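Side-chain contacts in orotidine 5'-phosphate decarboxylase (Methanocaldococcus jannaschii, PDB 4LUI), which probably catalyses the decarboxylation of orotidine 5'-monophosphate to uridine 5'-monophosphate, the last step of de novo UMP synthesis, and works as a homodimer: residues Leu26-Leu31 and Leu37-Asp42; Val47-Val52 and Asn205-Val210; Glu75-Phe80 and Lys127-Thr132; Pro186-Gln191 and Lys225-Met230. All coordinates share one frame; numbering follows the deposited sequence.

The four contacts sample one (beta/alpha)8 barrel from its helical coat to its interior. Contact 1 packs the end of a strand and the turn after it against the following helix. Contacts 2 and 3, with centres about 11 Å apart, lie inside the barrel, and contact 4 joins the loop after strand 183-186 to the last helix. Contacts 1 and 2 meet within the sheet, where Ala27 N lies 2.9 Å from Val210 O, probably as a hydrogen bond. The predicted substrate site draws on all four: Asp29 from contact 1, Lys51 from contact 2, Asp79 and Phe80 from contact 3, and the whole of Pro186-Gln191 from contact 4. The centres of contacts 3 and 4 lie about 20 Å apart.

Contact 1 (Leu26-Leu31 and Leu37-Asp42); sequences LALDVL and LKIVED
Leu26 turns its backbone oxygen to the neighbouring strand, where it probably accepts a hydrogen bond of the barrel sheet from the backbone N of Lys51, while its side chain leaves the sheet to meet Ile39 on helix 33-43. This is the first strand-to-helix step of a beta-alpha-beta unit, and everything that crosses it is hydrocarbon. Ile39 serves three partners with two branches. Its CG2 takes Leu26 CD2, crossing at about a right angle, and also Leu28 CD1, each contact 3.9 Å long. Its longer branch ends in CD1, which lies 4.1 Å from Val30 CG1 and just as near Leu28 CD1, so that one leucine methyl spans both arms of the isoleucine. The other fork of Leu28 goes to the next helical residue, with CD2 3.5 Å from Val40 CG2. Leu28 reaches this far because its CG stands opposite the backbone N (chi1 -175°), carrying both methyls out to the helix. Tyr215 of helix 212-215 and Ile50 of strand 49-53 close in around Ile39 and Val40. With no polar bond between the segments to set its position, the helix is held here by shape and apolar burial.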
loop_
_atom_site.group_PDB
_atom_site.type_symbol
_atom_site.label_atom_id
_atom_site.label_comp_id
_atom_site.label_asym_id
_atom_site.label_seq_id
_atom_site.Cartn_x
_atom_site.Cartn_y
_atom_site.Cartn_z
ATOM N N LEU B 26 19.684 0.787 -0.566
ATOM C CA LEU B 26 19.469 -0.650 -0.696
ATOM C C LEU B 26 17.987 -0.982 -0.589
ATOM O O LEU B 26 17.354 -0.623 0.409
ATOM C CB LEU B 26 20.250 -1.408 0.403
ATOM C CG LEU B 26 19.959 -2.916 0.515
ATOM C CD1 LEU B 26 20.335 -3.635 -0.777
ATOM C CD2 LEU B 26 20.677 -3.538 1.719
ATOM N N ALA B 27 17.441 -1.659 -1.602
ATOM C CA ALA B 27 16.084 -2.192 -1.506
ATOM C C ALA B 27 16.178 -3.549 -0.819
ATOM O O ALA B 27 16.566 -4.545 -1.438
ATOM C CB ALA B 27 15.419 -2.312 -2.903
ATOM N N LEU B 28 15.843 -3.586 0.466
ATOM C CA LEU B 28 16.111 -4.764 1.284
ATOM C C LEU B 28 14.923 -5.703 1.211
ATOM O O LEU B 28 14.199 -5.897 2.186
ATOM C CB LEU B 28 16.383 -4.350 2.728
ATOM C CG LEU B 28 16.797 -5.464 3.694
ATOM C CD1 LEU B 28 18.020 -6.195 3.172
ATOM C CD2 LEU B 28 17.063 -4.881 5.065
ATOM N N ASP B 29 14.729 -6.294 0.041
ATOM C CA ASP B 29 13.521 -7.066 -0.222
ATOM C C ASP B 29 13.732 -8.549 0.078
ATOM O O ASP B 29 13.758 -9.395 -0.820
ATOM C CB ASP B 29 13.069 -6.837 -1.660
ATOM C CG ASP B 29 12.686 -5.394 -1.919
ATOM O OD1 ASP B 29 12.201 -4.728 -0.977
ATOM O OD2 ASP B 29 12.886 -4.925 -3.059
ATOM N N VAL B 30 13.918 -8.850 1.359
ATOM C CA VAL B 30 13.964 -10.228 1.828
ATOM C C VAL B 30 12.760 -10.429 2.748
ATOM O O VAL B 30 12.149 -9.465 3.184
ATOM C CB VAL B 30 15.282 -10.544 2.553
ATOM C CG1 VAL B 30 16.447 -10.389 1.593
ATOM C CG2 VAL B 30 15.459 -9.630 3.759
ATOM N N LEU B 31 12.389 -11.677 2.997
ATOM C CA LEU B 31 11.223 -11.955 3.828
ATOM C C LEU B 31 11.598 -12.259 5.264
ATOM O O LEU B 31 10.811 -12.034 6.181
ATOM C CB LEU B 31 10.455 -13.142 3.264
ATOM C CG LEU B 31 9.874 -13.000 1.859
ATOM C CD1 LEU B 31 9.237 -14.314 1.454
ATOM C CD2 LEU B 31 8.847 -11.879 1.810
ATOM N N LEU B 37 18.566 -8.569 8.937
ATOM C CA LEU B 37 19.460 -7.965 9.915
ATOM C C LEU B 37 20.921 -8.277 9.598
ATOM O O LEU B 37 21.800 -7.442 9.813
ATOM C CB LEU B 37 19.094 -8.423 11.327
ATOM C CG LEU B 37 17.782 -7.809 11.824
ATOM C CD1 LEU B 37 17.394 -8.331 13.200
ATOM C CD2 LEU B 37 17.857 -6.280 11.831
ATOM N N LYS B 38 21.174 -9.483 9.090
ATOM C CA LYS B 38 22.522 -9.872 8.701
ATOM C C LYS B 38 23.035 -8.961 7.591
ATOM O O LYS B 38 24.164 -8.479 7.634
ATOM C CB LYS B 38 22.568 -11.327 8.233
ATOM C CG LYS B 38 23.965 -11.753 7.803
ATOM C CD LYS B 38 23.996 -13.148 7.167
ATOM C CE LYS B 38 23.744 -14.249 8.189
ATOM N NZ LYS B 38 24.729 -14.226 9.308
ATOM N N ILE B 39 22.185 -8.714 6.608
ATOM C CA ILE B 39 22.575 -7.906 5.463
ATOM C C ILE B 39 22.839 -6.464 5.864
ATOM O O ILE B 39 23.842 -5.872 5.451
ATOM C CB ILE B 39 21.519 -7.962 4.370
ATOM C CG1 ILE B 39 21.471 -9.376 3.775
ATOM C CG2 ILE B 39 21.806 -6.921 3.290
ATOM C CD1 ILE B 39 20.188 -9.665 3.018
ATOM N N VAL B 40 21.940 -5.900 6.664
ATOM C CA VAL B 40 22.111 -4.525 7.136
ATOM C C VAL B 40 23.454 -4.323 7.838
ATOM O O VAL B 40 24.187 -3.378 7.530
ATOM C CB VAL B 40 20.957 -4.091 8.067
ATOM C CG1 VAL B 40 21.288 -2.762 8.735
ATOM C CG2 VAL B 40 19.658 -3.976 7.287
ATOM N N GLU B 41 23.781 -5.214 8.769
ATOM C CA GLU B 41 25.051 -5.133 9.478
ATOM C C GLU B 41 26.220 -5.193 8.504
ATOM O O GLU B 41 27.234 -4.509 8.682
ATOM C CB GLU B 41 25.160 -6.269 10.504
ATOM C CG GLU B 41 26.535 -6.404 11.157
ATOM C CD GLU B 41 26.781 -5.366 12.236
ATOM O OE1 GLU B 41 25.861 -4.566 12.520
ATOM O OE2 GLU B 41 27.894 -5.358 12.808
ATOM N N ASP B 42 26.069 -6.006 7.464
ATOM C CA ASP B 42 27.159 -6.263 6.528
ATOM C C ASP B 42 27.402 -5.083 5.575
ATOM O O ASP B 42 28.557 -4.808 5.218
ATOM C CB ASP B 42 26.876 -7.546 5.730
ATOM C CG ASP B 42 28.144 -8.319 5.379
ATOM O OD1 ASP B 42 29.091 -8.318 6.195
ATOM O OD2 ASP B 42 28.196 -8.933 4.288
#

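Contact 2 (Val47-Val52 and Asn205-Val210); sequences VDAIKV and NDYVIV
Side-chain packing inside the barrel, between two strands that are not themselves partners, joins Ala49 and Lys51 of strand 49-53 to Tyr207 and Ile209 of strand 207-210. Strand 23-27 runs between the two and is paired with both, which leaves the nearest CA atoms, those of Ala49 and Tyr207, 8.5 Å apart and the gap to be bridged by side chains. Two pairs do so at successive levels. At the lower one, nearer the strand starts, the methyl of Ala49 approaches the tyrosine ring obliquely, with CB 4.0 Å from Tyr207 CE2. The ring passes on to a polar end, for the hydroxyl of Tyr207 probably makes a hydrogen bond to Glu75 OE1 on the strand beyond.

At the upper level the end methylene of a lysine makes the apolar contact, and Ile209 reaches over to it with the end of its side chain. Lys51 runs extended as far as CD; the bend at chi3 (74°) then brings Lys51 CE to 4.2 Å from Ile209 CD1, and chi4 (67°) directs NZ to OD2 of Asp79, where it forms a salt bridge. Both Lys51 and Asp79 belong to the predicted substrate site. The chemistry is thus divided along each long side chain: methyl, methylene and ring carbons make the direct contact between the strands, while the polar tips find their partners on strand 75-82, consistent with a lysine held in position for the substrate.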
loop_
_atom_site.group_PDB
_atom_site.type_symbol
_atom_site.label_atom_id
_atom_site.label_comp_id
_atom_site.label_asym_id
_atom_site.label_seq_id
_atom_site.Cartn_x
_atom_site.Cartn_y
_atom_site.Cartn_z
ATOM N N VAL B 47 26.190 1.680 2.138
ATOM C CA VAL B 47 24.894 2.184 1.711
ATOM C C VAL B 47 24.563 3.456 2.467
ATOM O O VAL B 47 25.019 3.655 3.592
ATOM C CB VAL B 47 23.764 1.138 1.909
ATOM C CG1 VAL B 47 24.118 -0.149 1.190
ATOM C CG2 VAL B 47 23.523 0.874 3.398
ATOM N N ASP B 48 23.778 4.324 1.838
ATOM C CA ASP B 48 23.405 5.587 2.461
ATOM C C ASP B 48 21.991 5.510 3.023
ATOM O O ASP B 48 21.629 6.278 3.917
ATOM C CB ASP B 48 23.503 6.728 1.450
ATOM C CG ASP B 48 24.910 6.913 0.949
ATOM O OD1 ASP B 48 25.774 7.316 1.763
ATOM O OD2 ASP B 48 25.167 6.636 -0.239
ATOM N N ALA B 49 21.202 4.581 2.496
ATOM C CA ALA B 49 19.817 4.417 2.934
ATOM C C ALA B 49 19.367 2.978 2.769
ATOM O O ALA B 49 19.900 2.245 1.941
ATOM C CB ALA B 49 18.883 5.349 2.151
ATOM N N ILE B 50 18.376 2.583 3.560
ATOM C CA ILE B 50 17.790 1.252 3.448
ATOM C C ILE B 50 16.291 1.404 3.245
ATOM O O ILE B 50 15.635 2.117 4.013
ATOM C CB ILE B 50 18.061 0.412 4.711
ATOM C CG1 ILE B 50 19.576 0.237 4.909
ATOM C CG2 ILE B 50 17.369 -0.954 4.603
ATOM C CD1 ILE B 50 19.960 -0.421 6.198
ATOM N N LYS B 51 15.760 0.757 2.208
ATOM C CA LYS B 51 14.331 0.809 1.893
ATOM C C LYS B 51 13.696 -0.542 2.218
ATOM O O LYS B 51 14.154 -1.591 1.740
ATOM C CB LYS B 51 14.133 1.168 0.407
ATOM C CG LYS B 51 12.678 1.377 -0.031
ATOM C CD LYS B 51 12.556 1.855 -1.495
ATOM C CE LYS B 51 12.839 0.739 -2.504
ATOM N NZ LYS B 51 11.809 -0.342 -2.480
ATOM N N VAL B 52 12.651 -0.516 3.037
ATOM C CA VAL B 52 11.967 -1.738 3.427
ATOM C C VAL B 52 10.517 -1.673 2.977
ATOM O O VAL B 52 9.908 -0.594 2.955
ATOM C CB VAL B 52 12.035 -1.995 4.944
ATOM C CG1 VAL B 52 13.486 -2.250 5.387
ATOM C CG2 VAL B 52 11.415 -0.849 5.714
ATOM N N ASN B 205 21.912 14.785 -3.983
ATOM C CA ASN B 205 20.630 14.711 -3.296
ATOM C C ASN B 205 19.670 13.682 -3.872
ATOM O O ASN B 205 18.611 13.424 -3.296
ATOM C CB ASN B 205 19.986 16.086 -3.228
ATOM C CG ASN B 205 20.764 17.023 -2.338
ATOM O OD1 ASN B 205 21.018 16.711 -1.171
ATOM N ND2 ASN B 205 21.193 18.147 -2.888
ATOM N N ASP B 206 20.047 13.074 -4.993
ATOM C CA ASP B 206 19.277 11.950 -5.533
ATOM C C ASP B 206 19.750 10.626 -4.927
ATOM O O ASP B 206 20.805 10.569 -4.286
ATOM C CB ASP B 206 19.413 11.899 -7.057
ATOM C CG ASP B 206 18.890 13.159 -7.732
ATOM O OD1 ASP B 206 17.838 13.674 -7.303
ATOM O OD2 ASP B 206 19.533 13.631 -8.688
ATOM N N TYR B 207 18.961 9.573 -5.127
ATOM C CA TYR B 207 19.340 8.230 -4.694
ATOM C C TYR B 207 19.226 7.268 -5.864
ATOM O O TYR B 207 18.285 7.360 -6.663
ATOM C CB TYR B 207 18.392 7.699 -3.616
ATOM C CG TYR B 207 18.266 8.488 -2.333
ATOM C CD1 TYR B 207 17.558 9.693 -2.296
ATOM C CD2 TYR B 207 18.792 7.993 -1.144
ATOM C CE1 TYR B 207 17.413 10.401 -1.114
ATOM C CE2 TYR B 207 18.649 8.694 0.048
ATOM C CZ TYR B 207 17.950 9.893 0.053
ATOM O OH TYR B 207 17.805 10.602 1.224
ATOM N N VAL B 208 20.165 6.335 -5.960
ATOM C CA VAL B 208 19.982 5.197 -6.849
ATOM C C VAL B 208 19.718 3.958 -6.007
ATOM O O VAL B 208 20.331 3.761 -4.952
ATOM C CB VAL B 208 21.182 4.953 -7.801
ATOM C CG1 VAL B 208 21.245 6.034 -8.877
ATOM C CG2 VAL B 208 22.496 4.870 -7.019
ATOM N N ILE B 209 18.789 3.141 -6.479
ATOM C CA ILE B 209 18.388 1.931 -5.765
ATOM C C ILE B 209 19.092 0.717 -6.346
ATOM O O ILE B 209 19.139 0.534 -7.562
ATOM C CB ILE B 209 16.888 1.671 -5.901
ATOM C CG1 ILE B 209 16.067 2.868 -5.416
ATOM C CG2 ILE B 209 16.486 0.417 -5.128
ATOM C CD1 ILE B 209 14.592 2.726 -5.781
ATOM N N VAL B 210 19.617 -0.125 -5.468
ATOM C CA VAL B 210 20.100 -1.452 -5.846
ATOM C C VAL B 210 19.445 -2.435 -4.893
ATOM O O VAL B 210 19.324 -2.157 -3.696
ATOM C CB VAL B 210 21.634 -1.546 -5.754
ATOM C CG1 VAL B 210 22.122 -2.955 -6.071
ATOM C CG2 VAL B 210 22.284 -0.528 -6.698
#

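Contact 3 (Glu75-Phe80 and Lys127-Thr132); sequences EVIADF and KVIMVT
Lys127 NZ gives a hydrogen bond of 2.6 Å to Glu75 OE2, and the pair forms a salt bridge near the starts of two strands of the TIM barrel, the end remote from the usual active-site mouth of this fold. Strands 75-82 and 127-131 are second neighbours in the closed sheet, with strand 102-106 between them. The ammonium approaches on the syn side of OE2, the side of the other carboxylate oxygen, yet the grip is one-sided, since Glu75 OE1 stays 3.7 Å from Lys127 NZ. With OE1 taken up by Tyr207, each half of the carboxylate has its own partner and its rotation is probably restricted. Both charged chains reach inward fully stretched. In Lys127 every torsion beyond CB is close to 180°, and the straight chain crosses that of Glu75 at about a right angle, bringing Lys127 CE to 3.2 Å from Glu75 OE2 just behind the ammonium.

One level further along the strands the chemistry turns apolar. Ile77 and Ile129 meet across the same gap, again with their side chains crossing, and Ile104 of the intervening strand packs on both. Beyond them Asp79, of the predicted substrate site, forms a salt bridge with Lys81, the predicted proton donor; the isoleucine layer therefore lies between the ion pair at the strand starts and the charges further along the strands. The direct contact between the two isoleucines runs through one methyl, Ile129 CD1, which lies 3.8 Å from Ile77 CG2 and 4.1 Å from Ile77 CD1.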
loop_
_atom_site.group_PDB
_atom_site.type_symbol
_atom_site.label_atom_id
_atom_site.label_comp_id
_atom_site.label_asym_id
_atom_site.label_seq_id
_atom_site.Cartn_x
_atom_site.Cartn_y
_atom_site.Cartn_z
ATOM N N GLU B 75 19.631 6.163 7.075
ATOM C CA GLU B 75 18.247 6.505 6.791
ATOM C C GLU B 75 17.429 5.274 6.408
ATOM O O GLU B 75 17.824 4.527 5.524
ATOM C CB GLU B 75 18.247 7.499 5.635
ATOM C CG GLU B 75 16.898 7.960 5.175
ATOM C CD GLU B 75 17.020 9.044 4.128
ATOM O OE1 GLU B 75 17.897 8.922 3.232
ATOM O OE2 GLU B 75 16.259 10.028 4.219
ATOM N N VAL B 76 16.280 5.073 7.047
ATOM C CA VAL B 76 15.406 3.950 6.693
ATOM C C VAL B 76 14.096 4.467 6.109
ATOM O O VAL B 76 13.387 5.251 6.747
ATOM C CB VAL B 76 15.122 3.039 7.899
ATOM C CG1 VAL B 76 14.097 1.954 7.538
ATOM C CG2 VAL B 76 16.422 2.416 8.389
ATOM N N ILE B 77 13.787 4.025 4.895
ATOM C CA ILE B 77 12.606 4.487 4.162
ATOM C C ILE B 77 11.605 3.352 4.026
ATOM O O ILE B 77 11.969 2.254 3.617
ATOM C CB ILE B 77 12.977 4.948 2.738
ATOM C CG1 ILE B 77 14.001 6.087 2.784
ATOM C CG2 ILE B 77 11.731 5.362 1.946
ATOM C CD1 ILE B 77 13.615 7.233 3.693
ATOM N N ALA B 78 10.352 3.609 4.385
ATOM C CA ALA B 78 9.314 2.584 4.290
ATOM C C ALA B 78 8.563 2.694 2.976
ATOM O O ALA B 78 7.825 3.661 2.752
ATOM C CB ALA B 78 8.357 2.688 5.458
ATOM N N ASP B 79 8.760 1.708 2.105
ATOM C CA ASP B 79 8.144 1.735 0.790
ATOM C C ASP B 79 6.773 1.075 0.904
ATOM O O ASP B 79 6.591 -0.094 0.554
ATOM C CB ASP B 79 9.031 1.012 -0.219
ATOM C CG ASP B 79 8.569 1.196 -1.651
ATOM O OD1 ASP B 79 7.528 1.863 -1.872
ATOM O OD2 ASP B 79 9.244 0.658 -2.555
ATOM N N PHE B 80 5.814 1.842 1.421
ATOM C CA PHE B 80 4.502 1.301 1.770
ATOM C C PHE B 80 3.412 1.721 0.785
ATOM O O PHE B 80 2.238 1.363 0.967
ATOM C CB PHE B 80 4.125 1.761 3.172
ATOM C CG PHE B 80 4.838 1.021 4.272
ATOM C CD1 PHE B 80 5.759 0.021 3.988
ATOM C CD2 PHE B 80 4.573 1.329 5.600
ATOM C CE1 PHE B 80 6.417 -0.669 5.021
ATOM C CE2 PHE B 80 5.209 0.641 6.635
ATOM C CZ PHE B 80 6.141 -0.356 6.345
ATOM N N LYS B 127 10.544 12.388 6.346
ATOM C CA LYS B 127 10.329 12.594 4.917
ATOM C C LYS B 127 9.088 11.914 4.339
ATOM O O LYS B 127 8.718 10.793 4.725
ATOM C CB LYS B 127 11.544 12.117 4.120
ATOM C CG LYS B 127 12.827 12.870 4.394
ATOM C CD LYS B 127 13.948 12.287 3.545
ATOM C CE LYS B 127 15.266 12.991 3.814
ATOM N NZ LYS B 127 16.345 12.323 3.038
ATOM N N VAL B 128 8.480 12.600 3.381
ATOM C CA VAL B 128 7.434 12.016 2.537
ATOM C C VAL B 128 7.919 11.992 1.083
ATOM O O VAL B 128 8.420 12.984 0.565
ATOM C CB VAL B 128 6.147 12.828 2.635
ATOM C CG1 VAL B 128 5.045 12.232 1.739
ATOM C CG2 VAL B 128 5.700 12.896 4.066
ATOM N N ILE B 129 7.775 10.843 0.440
ATOM C CA ILE B 129 8.315 10.621 -0.883
ATOM C C ILE B 129 7.151 10.156 -1.753
ATOM O O ILE B 129 6.441 9.229 -1.384
ATOM C CB ILE B 129 9.393 9.522 -0.819
ATOM C CG1 ILE B 129 10.584 9.992 0.040
ATOM C CG2 ILE B 129 9.828 9.096 -2.206
ATOM C CD1 ILE B 129 11.421 8.857 0.616
ATOM N N MET B 130 6.925 10.808 -2.885
ATOM C CA MET B 130 5.766 10.455 -3.712
ATOM C C MET B 130 6.154 9.622 -4.929
ATOM O O MET B 130 7.078 9.985 -5.666
ATOM C CB MET B 130 5.047 11.722 -4.201
ATOM C CG MET B 130 3.811 11.397 -5.051
ATOM S SD MET B 130 3.129 12.841 -5.894
ATOM C CE MET B 130 2.863 13.894 -4.481
ATOM N N VAL B 131 5.435 8.523 -5.157
ATOM C CA VAL B 131 5.574 7.803 -6.414
ATOM C C VAL B 131 4.900 8.609 -7.510
ATOM O O VAL B 131 3.691 8.838 -7.455
ATOM C CB VAL B 131 4.852 6.453 -6.371
ATOM C CG1 VAL B 131 5.002 5.745 -7.718
ATOM C CG2 VAL B 131 5.409 5.588 -5.271
ATOM N N THR B 132 5.663 9.029 -8.514
ATOM C CA THR B 132 5.066 9.763 -9.629
ATOM C C THR B 132 4.985 8.933 -10.904
ATOM O O THR B 132 4.269 9.294 -11.839
ATOM C CB THR B 132 5.829 11.063 -9.973
ATOM O OG1 THR B 132 7.145 10.740 -10.443
ATOM C CG2 THR B 132 5.909 12.010 -8.755
#

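Contact 4 (Pro186-Gln191 and Lys225-Met230); sequences PGVGAQ and KKYKEM
Val188 and Tyr227 meet through one methyl and two neighbouring ring carbons: Val188 CG1 lies 3.5 Å from CE1 and 3.8 Å from CD1 of Tyr227, approaching the ring obliquely. Met230 adds its terminal methyl, which touches the loop at two points. Met230 CE lies 4.1 Å from Val188 CG1 and also rests 3.9 Å from Gly187 O, a plain van der Waals contact. The methionine runs extended from the helix until its last torsion (chi3 75°), where the bend at sulfur turns the terminal methyl back to the loop.

The next shell fixes the tyrosine. Its hydroxyl is hydrogen-bonded to the backbone oxygen of Gly192, further along the same loop, so Tyr227 grips the loop by ring carbon and by hydroxyl at different points. One face of the Tyr227 ring carries Lys226 CE, 3.6 Å above the plane and shifted toward the rim. Separately, within the helix itself, Lys225 NZ bonds Glu229 OE1 at 2.8 Å, 24° out of the carboxylate plane, linking successive turns.

Gly187 and Val188 both belong to the run Pro186-Gln191 that is predicted to bind substrate, and it is these two that pack against helix 220-230. The base of the loop is tied to the barrel by a probable backbone hydrogen bond between Gly187 and Ile209. Val210 of strand 207-210 packs against both Val188 and Tyr227, Ala213 and Ile214 of helix 212-215 close on the tyrosine, and a salt bridge from Lys228 to Asp48 fastens helix 220-230 just ahead of strand 49-53.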
loop_
_atom_site.group_PDB
_atom_site.type_symbol
_atom_site.label_atom_id
_atom_site.label_comp_id
_atom_site.label_asym_id
_atom_site.label_seq_id
_atom_site.Cartn_x
_atom_site.Cartn_y
_atom_site.Cartn_z
ATOM N N PRO B 186 16.024 3.425 -9.901
ATOM C CA PRO B 186 16.970 2.300 -9.937
ATOM C C PRO B 186 18.296 2.669 -10.581
ATOM O O PRO B 186 18.319 3.365 -11.594
ATOM C CB PRO B 186 16.246 1.267 -10.808
ATOM C CG PRO B 186 14.808 1.583 -10.620
ATOM C CD PRO B 186 14.746 3.089 -10.550
ATOM N N GLY B 187 19.392 2.184 -10.005
ATOM C CA GLY B 187 20.713 2.496 -10.515
ATOM C C GLY B 187 21.276 1.367 -11.352
ATOM O O GLY B 187 22.314 1.517 -12.004
ATOM N N VAL B 188 20.587 0.232 -11.328
ATOM C CA VAL B 188 20.993 -0.916 -12.120
ATOM C C VAL B 188 19.797 -1.490 -12.854
ATOM O O VAL B 188 18.653 -1.281 -12.445
ATOM C CB VAL B 188 21.648 -2.022 -11.251
ATOM C CG1 VAL B 188 22.891 -1.482 -10.565
ATOM C CG2 VAL B 188 20.658 -2.570 -10.232
ATOM N N GLY B 189 20.077 -2.213 -13.934
ATOM C CA GLY B 189 19.045 -2.851 -14.726
ATOM C C GLY B 189 18.635 -4.194 -14.152
ATOM O O GLY B 189 19.026 -4.578 -13.043
ATOM N N ALA B 190 17.839 -4.917 -14.924
ATOM C CA ALA B 190 17.277 -6.184 -14.468
ATOM C C ALA B 190 18.336 -7.248 -14.187
ATOM O O ALA B 190 18.072 -8.207 -13.464
ATOM C CB ALA B 190 16.274 -6.701 -15.484
ATOM N N GLN B 191 19.521 -7.089 -14.771
ATOM C CA GLN B 191 20.587 -8.077 -14.640
ATOM C C GLN B 191 21.580 -7.674 -13.556
ATOM O O GLN B 191 22.471 -8.456 -13.209
ATOM C CB GLN B 191 21.338 -8.262 -15.960
ATOM C CG GLN B 191 20.482 -8.759 -17.134
ATOM C CD GLN B 191 19.620 -7.661 -17.738
ATOM O OE1 GLN B 191 19.954 -6.477 -17.669
ATOM N NE2 GLN B 191 18.501 -8.053 -18.328
ATOM N N LYS B 225 29.860 -2.444 -1.652
ATOM C CA LYS B 225 31.083 -1.704 -1.958
ATOM C C LYS B 225 31.210 -1.456 -3.455
ATOM O O LYS B 225 31.520 -0.347 -3.893
ATOM C CB LYS B 225 32.309 -2.478 -1.467
ATOM C CG LYS B 225 33.647 -1.823 -1.795
ATOM C CD LYS B 225 34.801 -2.662 -1.254
ATOM C CE LYS B 225 36.136 -1.940 -1.395
ATOM N NZ LYS B 225 36.596 -1.855 -2.808
ATOM N N LYS B 226 30.974 -2.501 -4.243
ATOM C CA LYS B 226 31.050 -2.395 -5.699
ATOM C C LYS B 226 30.057 -1.378 -6.260
ATOM O O LYS B 226 30.414 -0.548 -7.096
ATOM C CB LYS B 226 30.806 -3.758 -6.351
ATOM C CG LYS B 226 30.672 -3.695 -7.867
ATOM C CD LYS B 226 30.424 -5.077 -8.452
ATOM C CE LYS B 226 29.031 -5.586 -8.106
ATOM N NZ LYS B 226 28.867 -7.030 -8.459
ATOM N N TYR B 227 28.815 -1.436 -5.798
ATOM C CA TYR B 227 27.791 -0.535 -6.314
ATOM C C TYR B 227 27.987 0.901 -5.832
ATOM O O TYR B 227 27.669 1.850 -6.543
ATOM C CB TYR B 227 26.394 -1.073 -6.013
ATOM C CG TYR B 227 26.066 -2.246 -6.907
ATOM C CD1 TYR B 227 25.918 -2.070 -8.276
ATOM C CD2 TYR B 227 25.939 -3.530 -6.390
ATOM C CE1 TYR B 227 25.645 -3.146 -9.107
ATOM C CE2 TYR B 227 25.653 -4.609 -7.217
ATOM C CZ TYR B 227 25.501 -4.402 -8.572
ATOM O OH TYR B 227 25.234 -5.478 -9.403
ATOM N N LYS B 228 28.556 1.061 -4.641
ATOM C CA LYS B 228 28.889 2.396 -4.154
ATOM C C LYS B 228 29.997 3.012 -5.019
ATOM O O LYS B 228 29.932 4.188 -5.409
ATOM C CB LYS B 228 29.311 2.325 -2.687
ATOM C CG LYS B 228 29.705 3.665 -2.062
ATOM C CD LYS B 228 28.491 4.563 -1.867
ATOM C CE LYS B 228 28.745 5.627 -0.804
ATOM N NZ LYS B 228 27.635 6.617 -0.734
ATOM N N GLU B 229 31.002 2.208 -5.339
ATOM C CA GLU B 229 32.126 2.688 -6.140
ATOM C C GLU B 229 31.732 2.927 -7.603
ATOM O O GLU B 229 32.361 3.725 -8.306
ATOM C CB GLU B 229 33.321 1.744 -6.006
ATOM C CG GLU B 229 33.943 1.819 -4.608
ATOM C CD GLU B 229 35.030 0.787 -4.365
ATOM O OE1 GLU B 229 35.592 0.768 -3.246
ATOM O OE2 GLU B 229 35.324 -0.002 -5.284
ATOM N N MET B 230 30.675 2.245 -8.038
ATOM C CA MET B 230 30.115 2.422 -9.374
ATOM C C MET B 230 29.671 3.871 -9.584
ATOM O O MET B 230 29.702 4.389 -10.702
ATOM C CB MET B 230 28.919 1.484 -9.553
ATOM C CG MET B 230 28.259 1.521 -10.922
ATOM S SD MET B 230 26.771 0.496 -10.967
ATOM C CE MET B 230 25.628 1.529 -10.044
#